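Local coordinates for reticulocyte binding protein (Streptococcus agalactiae COH1, PDB 3FAW) that probably cleaves the alpha-1,6-glucosidic links of pullulan and related glucans as a secreted, cell-wall-anchored pullulanase, at residues L150-A155 and D403-Y408; Y409-E414 and G428-M433. All coordinates share one frame; numbering follows the deposited sequence.

Overall arrangement
Contacts 1 and 2 show how one long loop of a TIM-barrel enzyme can serve two neighbours in succession. The loop follows helix 399-402, within the excursion that leads from barrel strand 385-390 through helix 432-449 to strand 453-456. Its first half, 403-408, meets the end of strand 146-151 in the carbohydrate-binding module 48 region (contact 1). Its continuation, 409-414, packs on 428-433, where helix 432-449 begins (contact 2). The centres lie about 13 Å apart, and Tyr408 joins them through its OH, which is hydrogen-bonded to Met433 N. Helix 122-129 touches both contacts, and both are buried, at a junction between the module and the catalytic barrel.

Contact 1 of 2, residues L150-A155 and D403-Y408; sequences LWSPSA and DIEPNY
The carboxylate of Glu405 has a partner at each oxygen. Its OE1 accepts a hydrogen bond from Ser154 N at 3.1 Å, the N-H coming in on the syn side but 23° out of the carboxylate plane, while OE2 forms a salt bridge with Lys125 of helix 122-129. Ser154 OG lies 2.7 Å from Glu405 OE1, and Pro153 CD 3.3 Å from the same oxygen. CG of Glu405 stays anti to the backbone N, and a bend at chi2 (63°) brings the carboxylate to Ser154 N in the type I turn Ser152-Ala155. Alongside this, Trp151 CZ3 lies 3.9 Å from Glu405 CG, and the indole runs on to Tyr408 in an edge-to-face pair: CH2 sits over the centre of the phenol ring, with the planes at 53°. Pro153 CD lies over the centre of one indole face, and Trp151 NE1 is hydrogen-bonded to Tyr129 O; together they probably restrict the ring's tilt and rotation. Ser152 OG lies 2.8 Å from Ile404 O. With an amide N-H and a lysine as partners, the buried acid is probably ionised: the N-H bond ties it to the turn after strand 146-151, the salt bridge to helix 122-129.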
ATOM      1  N   LEU A 150      19.102  11.165  17.606  1.00 12.28           N
ATOM      2  CA  LEU A 150      18.406  11.858  16.511  1.00 12.52           C
ATOM      3  C   LEU A 150      19.424  12.368  15.486  1.00 12.55           C
ATOM      4  O   LEU A 150      20.364  13.082  15.845  1.00 12.19           O
ATOM      5  CB  LEU A 150      17.598  13.046  17.045  1.00 12.80           C
ATOM      6  CG  LEU A 150      16.799  13.827  15.989  1.00 11.80           C
ATOM      7  CD1 LEU A 150      15.536  13.057  15.597  1.00 12.85           C
ATOM      8  CD2 LEU A 150      16.452  15.226  16.471  1.00 12.27           C
ATOM      9  N   TRP A 151      19.229  12.010  14.219  1.00 13.17           N
ATOM     10  CA  TRP A 151      20.111  12.457  13.136  1.00 14.04           C
ATOM     11  C   TRP A 151      19.659  13.829  12.623  1.00 13.56           C
ATOM     12  O   TRP A 151      18.512  13.990  12.205  1.00 13.88           O
ATOM     13  CB  TRP A 151      20.115  11.425  12.000  1.00 14.36           C
ATOM     14  CG  TRP A 151      21.042  11.746  10.866  1.00 14.55           C
ATOM     15  CD1 TRP A 151      22.371  11.444  10.781  1.00 14.27           C
ATOM     16  CD2 TRP A 151      20.703  12.415   9.646  1.00 14.87           C
ATOM     17  NE1 TRP A 151      22.880  11.892   9.584  1.00 15.83           N
ATOM     18  CE2 TRP A 151      21.878  12.494   8.871  1.00 14.35           C
ATOM     19  CE3 TRP A 151      19.520  12.965   9.137  1.00 15.95           C
ATOM     20  CZ2 TRP A 151      21.906  13.098   7.607  1.00 17.65           C
ATOM     21  CZ3 TRP A 151      19.545  13.563   7.882  1.00 15.77           C
ATOM     22  CH2 TRP A 151      20.732  13.626   7.131  1.00 15.04           C
ATOM     23  N   SER A 152      20.556  14.813  12.665  1.00 13.92           N
ATOM     24  CA  SER A 152      20.233  16.182  12.226  1.00 13.93           C
ATOM     25  C   SER A 152      21.505  17.034  12.080  1.00 14.27           C
ATOM     26  O   SER A 152      21.782  17.893  12.914  1.00 13.64           O
ATOM     27  CB  SER A 152      19.256  16.843  13.211  1.00 14.43           C
ATOM     28  OG  SER A 152      18.807  18.097  12.729  1.00 13.61           O
ATOM     29  N   PRO A 153      22.269  16.813  10.996  1.00 13.00           N
ATOM     30  CA  PRO A 153      23.628  17.346  10.918  1.00 13.65           C
ATOM     31  C   PRO A 153      23.752  18.874  10.814  1.00 12.86           C
ATOM     32  O   PRO A 153      24.808  19.398  11.154  1.00 12.50           O
ATOM     33  CB  PRO A 153      24.199  16.661   9.668  1.00 13.25           C
ATOM     34  CG  PRO A 153      23.021  16.342   8.837  1.00 13.88           C
ATOM     35  CD  PRO A 153      21.896  16.068   9.781  1.00 13.20           C
ATOM     36  N   SER A 154      22.701  19.574  10.371  1.00 11.81           N
ATOM     37  CA  SER A 154      22.759  21.030  10.188  0.50 13.61           C
ATOM     38  C   SER A 154      22.269  21.822  11.405  1.00 13.22           C
ATOM     39  O   SER A 154      22.280  23.055  11.388  1.00 11.96           O
ATOM     40  CB  SER A 154      21.961  21.449   8.948  0.50 13.74           C
ATOM     41  OG  SER A 154      20.568  21.249   9.136  0.50 18.70           O
ATOM     42  N   ALA A 155      21.847  21.123  12.461  1.00 12.92           N
ATOM     43  CA  ALA A 155      21.335  21.778  13.683  1.00 13.71           C
ATOM     44  C   ALA A 155      22.429  22.472  14.500  1.00 13.45           C
ATOM     45  O   ALA A 155      23.525  21.939  14.645  1.00 13.79           O
ATOM     46  CB  ALA A 155      20.610  20.756  14.566  1.00 14.25           C
ATOM     47  N   ASP A 403      11.369  19.882   8.747  1.00 12.65           N
ATOM     48  CA  ASP A 403      11.760  20.557   9.984  1.00 13.19           C
ATOM     49  C   ASP A 403      13.009  19.944  10.615  1.00 14.04           C
ATOM     50  O   ASP A 403      13.773  20.642  11.263  1.00 11.29           O
ATOM     51  CB  ASP A 403      10.629  20.513  11.018  1.00 14.28           C
ATOM     52  CG  ASP A 403       9.494  21.477  10.703  1.00 14.40           C
ATOM     53  OD1 ASP A 403       9.667  22.376   9.855  1.00  9.92           O
ATOM     54  OD2 ASP A 403       8.422  21.330  11.326  1.00 15.90           O
ATOM     55  N   ILE A 404      13.200  18.636  10.444  1.00 14.66           N
ATOM     56  CA  ILE A 404      14.295  17.929  11.112  1.00 14.20           C
ATOM     57  C   ILE A 404      15.626  18.272  10.464  1.00 14.36           C
ATOM     58  O   ILE A 404      16.579  18.650  11.142  1.00 15.97           O
ATOM     59  CB  ILE A 404      14.094  16.398  11.078  1.00 13.93           C
ATOM     60  CG1 ILE A 404      12.779  16.013  11.771  1.00 14.48           C
ATOM     61  CG2 ILE A 404      15.277  15.690  11.744  1.00 15.01           C
ATOM     62  CD1 ILE A 404      12.442  14.535  11.691  1.00 10.46           C
ATOM     63  N   GLU A 405      15.677  18.123   9.144  1.00 15.53           N
ATOM     64  CA  GLU A 405      16.863  18.450   8.357  1.00 15.11           C
ATOM     65  C   GLU A 405      16.389  18.965   7.006  1.00 14.04           C
ATOM     66  O   GLU A 405      15.788  18.213   6.241  1.00 14.39           O
ATOM     67  CB  GLU A 405      17.748  17.212   8.177  1.00 14.91           C
ATOM     68  CG  GLU A 405      18.980  17.403   7.278  1.00 16.18           C
ATOM     69  CD  GLU A 405      19.982  18.424   7.807  1.00 13.17           C
ATOM     70  OE1 GLU A 405      20.056  18.641   9.034  1.00 12.08           O
ATOM     71  OE2 GLU A 405      20.717  19.001   6.985  1.00 14.12           O
ATOM     72  N   PRO A 406      16.646  20.250   6.709  1.00 13.19           N
ATOM     73  CA  PRO A 406      16.160  20.792   5.445  1.00 12.87           C
ATOM     74  C   PRO A 406      16.990  20.316   4.255  1.00 13.10           C
ATOM     75  O   PRO A 406      18.156  19.939   4.416  1.00 13.52           O
ATOM     76  CB  PRO A 406      16.296  22.306   5.636  1.00 13.06           C
ATOM     77  CG  PRO A 406      17.413  22.463   6.601  1.00 13.83           C
ATOM     78  CD  PRO A 406      17.382  21.253   7.499  1.00 12.49           C
ATOM     79  N   ASN A 407      16.376  20.323   3.076  1.00 12.55           N
ATOM     80  CA  ASN A 407      17.067  19.973   1.839  1.00 12.55           C
ATOM     81  C   ASN A 407      17.792  18.626   1.948  1.00 12.32           C
ATOM     82  O   ASN A 407      19.000  18.552   1.736  1.00 13.68           O
ATOM     83  CB  ASN A 407      18.065  21.075   1.456  1.00 12.94           C
ATOM     84  CG  ASN A 407      17.491  22.470   1.615  1.00 13.43           C
ATOM     85  OD1 ASN A 407      16.662  22.910   0.819  1.00 17.66           O
ATOM     86  ND2 ASN A 407      17.937  23.175   2.643  1.00 12.12           N
ATOM     87  N   TYR A 408      17.064  17.567   2.294  1.00 13.11           N
ATOM     88  CA  TYR A 408      17.666  16.230   2.307  1.00 14.30           C
ATOM     89  C   TYR A 408      16.683  15.060   2.143  1.00 13.87           C
ATOM     90  O   TYR A 408      16.810  14.266   1.209  1.00 13.28           O
ATOM     91  CB  TYR A 408      18.502  15.989   3.577  1.00 14.27           C
ATOM     92  CG  TYR A 408      19.038  14.581   3.570  1.00 13.82           C
ATOM     93  CD1 TYR A 408      20.220  14.276   2.905  1.00 11.97           C
ATOM     94  CD2 TYR A 408      18.320  13.539   4.156  1.00  9.98           C
ATOM     95  CE1 TYR A 408      20.692  12.986   2.851  1.00 14.50           C
ATOM     96  CE2 TYR A 408      18.777  12.247   4.104  1.00 10.05           C
ATOM     97  CZ  TYR A 408      19.967  11.968   3.449  1.00 12.97           C
ATOM     98  OH  TYR A 408      20.434  10.677   3.391  1.00 11.50           O
TER

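Contact 2 of 2, residues Y409-E414 and G428-M433; sequences YHFMNE and GTTHAM
Phe411 lies with one face on the backbone of Gly428, at the start of a type I beta turn, Gly428-His431, that leads into helix 432-449 with His431 as its N-cap residue. The contact is a CH-pi interaction: Gly428 CA stands 3.4 Å from the centroid of the Phe411 ring and only 7° off its normal, an approach that a residue without a side chain readily allows. Beside it, Gly428 N donates to Tyr409 O at 2.9 Å, meeting a lone pair in the carbonyl plane. The rim of the same phenyl ring serves two further neighbours. Thr430 OG1 comes up near the ring plane, 3.6 Å from Phe411 CE1, and the ring's edge is turned toward the face of His431 in an offset edge-to-face pair, planes at 85°. His431 in turn presents CE1 edge-on to His410 O at 3.2 Å, while Met412, bent at its last torsion (chi3 -69°), brings CE to 3.9 Å from His431 CE1.

Farther out, the imidazole is positioned by hydrogen bonds at both nitrogens, from ND1 to Tyr408 O and between NE2 and Asp494. Tyr409 O has a second partner in Ser434 OG, one residue beyond Met433 in the helix, so the loop grips both the turn and the first turn of the helix. The beta turn itself is closed by His431 N, which donates to Gly428 O at 2.9 Å.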
ATOM      1  N   TYR A 409      15.747  14.937   3.077  1.00 13.69           N
ATOM      2  CA  TYR A 409      14.909  13.732   3.197  1.00 13.34           C
ATOM      3  C   TYR A 409      14.011  13.487   1.989  1.00 12.50           C
ATOM      4  O   TYR A 409      13.768  12.340   1.605  1.00 12.27           O
ATOM      5  CB  TYR A 409      14.028  13.803   4.451  1.00 13.32           C
ATOM      6  CG  TYR A 409      14.690  13.316   5.725  1.00 13.20           C
ATOM      7  CD1 TYR A 409      15.017  11.972   5.892  1.00 12.47           C
ATOM      8  CD2 TYR A 409      14.952  14.192   6.779  1.00 12.73           C
ATOM      9  CE1 TYR A 409      15.605  11.515   7.061  1.00 10.06           C
ATOM     10  CE2 TYR A 409      15.541  13.743   7.953  1.00 13.56           C
ATOM     11  CZ  TYR A 409      15.861  12.404   8.088  1.00 13.29           C
ATOM     12  OH  TYR A 409      16.435  11.951   9.251  1.00 14.19           O
ATOM     13  N   HIS A 410      13.508  14.566   1.400  1.00 12.03           N
ATOM     14  CA  HIS A 410      12.581  14.449   0.281  1.00 11.85           C
ATOM     15  C   HIS A 410      13.319  14.469  -1.055  1.00 11.37           C
ATOM     16  O   HIS A 410      14.447  14.966  -1.146  1.00 10.75           O
ATOM     17  CB  HIS A 410      11.551  15.580   0.323  1.00 11.49           C
ATOM     18  CG  HIS A 410      10.819  15.682   1.626  1.00 13.42           C
ATOM     19  ND1 HIS A 410      10.991  16.737   2.497  1.00  9.85           N
ATOM     20  CD2 HIS A 410       9.916  14.857   2.208  1.00 13.76           C
ATOM     21  CE1 HIS A 410      10.222  16.558   3.557  1.00 12.37           C
ATOM     22  NE2 HIS A 410       9.559  15.426   3.407  1.00 13.92           N
ATOM     23  N   PHE A 411      12.681  13.914  -2.083  1.00 10.37           N
ATOM     24  CA  PHE A 411      13.106  14.156  -3.459  1.00 11.88           C
ATOM     25  C   PHE A 411      13.018  15.664  -3.689  1.00 12.92           C
ATOM     26  O   PHE A 411      12.101  16.316  -3.190  1.00 13.59           O
ATOM     27  CB  PHE A 411      12.224  13.428  -4.472  1.00 10.81           C
ATOM     28  CG  PHE A 411      12.499  11.952  -4.596  1.00  9.76           C
ATOM     29  CD1 PHE A 411      13.790  11.473  -4.787  1.00  6.97           C
ATOM     30  CD2 PHE A 411      11.448  11.036  -4.564  1.00  9.62           C
ATOM     31  CE1 PHE A 411      14.036  10.113  -4.918  1.00  7.85           C
ATOM     32  CE2 PHE A 411      11.688   9.667  -4.695  1.00  9.75           C
ATOM     33  CZ  PHE A 411      12.984   9.207  -4.876  1.00  9.41           C
ATOM     34  N   MET A 412      13.980  16.209  -4.427  1.00 12.49           N
ATOM     35  CA  MET A 412      14.148  17.654  -4.516  1.00 12.77           C
ATOM     36  C   MET A 412      14.190  18.183  -5.944  1.00 12.67           C
ATOM     37  O   MET A 412      14.580  17.478  -6.878  1.00 11.95           O
ATOM     38  CB  MET A 412      15.436  18.066  -3.801  1.00 13.19           C
ATOM     39  CG  MET A 412      15.297  18.235  -2.295  1.00 12.62           C
ATOM     40  SD  MET A 412      16.890  18.588  -1.522  1.00 16.45           S
ATOM     41  CE  MET A 412      17.708  17.007  -1.736  1.00 13.82           C
ATOM     42  N   ASN A 413      13.771  19.438  -6.088  1.00 12.85           N
ATOM     43  CA  ASN A 413      14.026  20.216  -7.290  1.00 14.30           C
ATOM     44  C   ASN A 413      15.474  20.696  -7.225  1.00 14.40           C
ATOM     45  O   ASN A 413      16.083  20.688  -6.153  1.00 12.73           O
ATOM     46  CB  ASN A 413      13.081  21.422  -7.378  1.00 14.36           C
ATOM     47  CG  ASN A 413      11.620  21.023  -7.480  1.00 13.63           C
ATOM     48  OD1 ASN A 413      11.215  20.368  -8.429  1.00 12.85           O
ATOM     49  ND2 ASN A 413      10.820  21.442  -6.505  1.00 12.73           N
ATOM     50  N   GLU A 414      16.019  21.112  -8.366  1.00 16.63           N
ATOM     51  CA  GLU A 414      17.415  21.572  -8.445  1.00 18.45           C
ATOM     52  C   GLU A 414      17.717  22.789  -7.569  1.00 18.29           C
ATOM     53  O   GLU A 414      18.875  23.015  -7.214  1.00 19.78           O
ATOM     54  CB  GLU A 414      17.811  21.864  -9.898  1.00 18.43           C
ATOM     55  CG  GLU A 414      17.969  20.606 -10.743  1.00 22.06           C
ATOM     56  CD  GLU A 414      18.272  20.889 -12.211  1.00 24.22           C
ATOM     57  OE1 GLU A 414      18.520  19.913 -12.955  1.00 28.11           O
ATOM     58  OE2 GLU A 414      18.260  22.074 -12.621  1.00 31.36           O
ATOM     59  N   GLY A 428      12.491  10.770  -0.428  1.00 12.52           N
ATOM     60  CA  GLY A 428      13.496  10.478  -1.455  1.00 11.84           C
ATOM     61  C   GLY A 428      14.349   9.283  -1.091  1.00 11.78           C
ATOM     62  O   GLY A 428      15.450   9.438  -0.560  1.00 12.93           O
ATOM     63  N   THR A 429      13.851   8.085  -1.392  1.00 11.57           N
ATOM     64  CA  THR A 429      14.449   6.853  -0.865  1.00 12.51           C
ATOM     65  C   THR A 429      15.749   6.422  -1.549  1.00 13.31           C
ATOM     66  O   THR A 429      16.275   5.359  -1.239  1.00 14.61           O
ATOM     67  CB  THR A 429      13.433   5.683  -0.872  1.00 13.52           C
ATOM     68  OG1 THR A 429      12.897   5.515  -2.189  1.00 12.31           O
ATOM     69  CG2 THR A 429      12.300   5.952   0.130  1.00  8.80           C
ATOM     70  N   THR A 430      16.263   7.240  -2.470  1.00 14.12           N
ATOM     71  CA  THR A 430      17.630   7.089  -2.969  1.00 13.18           C
ATOM     72  C   THR A 430      18.640   7.737  -2.008  1.00 13.30           C
ATOM     73  O   THR A 430      19.830   7.435  -2.054  1.00 11.11           O
ATOM     74  CB  THR A 430      17.799   7.706  -4.380  1.00 14.48           C
ATOM     75  OG1 THR A 430      17.412   9.086  -4.362  1.00 13.69           O
ATOM     76  CG2 THR A 430      16.945   6.962  -5.395  1.00 12.40           C
ATOM     77  N   HIS A 431      18.151   8.623  -1.139  1.00 12.50           N
ATOM     78  CA  HIS A 431      18.990   9.313  -0.158  1.00 12.23           C
ATOM     79  C   HIS A 431      19.179   8.391   1.047  1.00 11.77           C
ATOM     80  O   HIS A 431      18.225   7.784   1.518  1.00 13.04           O
ATOM     81  CB  HIS A 431      18.361  10.655   0.259  1.00 10.58           C
ATOM     82  CG  HIS A 431      17.928  11.510  -0.899  1.00  9.96           C
ATOM     83  ND1 HIS A 431      17.242  12.696  -0.735  1.00  6.73           N
ATOM     84  CD2 HIS A 431      18.068  11.342  -2.237  1.00  8.24           C
ATOM     85  CE1 HIS A 431      16.986  13.223  -1.920  1.00  6.72           C
ATOM     86  NE2 HIS A 431      17.481  12.425  -2.848  1.00  6.59           N
ATOM     87  N   ALA A 432      20.415   8.293   1.532  1.00 11.84           N
ATOM     88  CA  ALA A 432      20.815   7.239   2.476  1.00 12.64           C
ATOM     89  C   ALA A 432      19.959   7.120   3.744  1.00 12.64           C
ATOM     90  O   ALA A 432      19.534   6.015   4.109  1.00 11.54           O
ATOM     91  CB  ALA A 432      22.292   7.406   2.859  1.00 13.36           C
ATOM     92  N   MET A 433      19.717   8.235   4.430  1.00 11.98           N
ATOM     93  CA  MET A 433      18.965   8.196   5.686  0.50 12.55           C
ATOM     94  C   MET A 433      17.457   8.082   5.435  1.00 12.39           C
ATOM     95  O   MET A 433      16.719   7.600   6.293  1.00 14.36           O
ATOM     96  CB  MET A 433      19.286   9.412   6.555  0.50 12.70           C
ATOM     97  CG  MET A 433      20.771   9.606   6.855  0.50 13.19           C
ATOM     98  SD  MET A 433      21.580   8.185   7.619  0.50 15.36           S
ATOM     99  CE  MET A 433      22.171   7.297   6.182  0.50 17.22           C
TER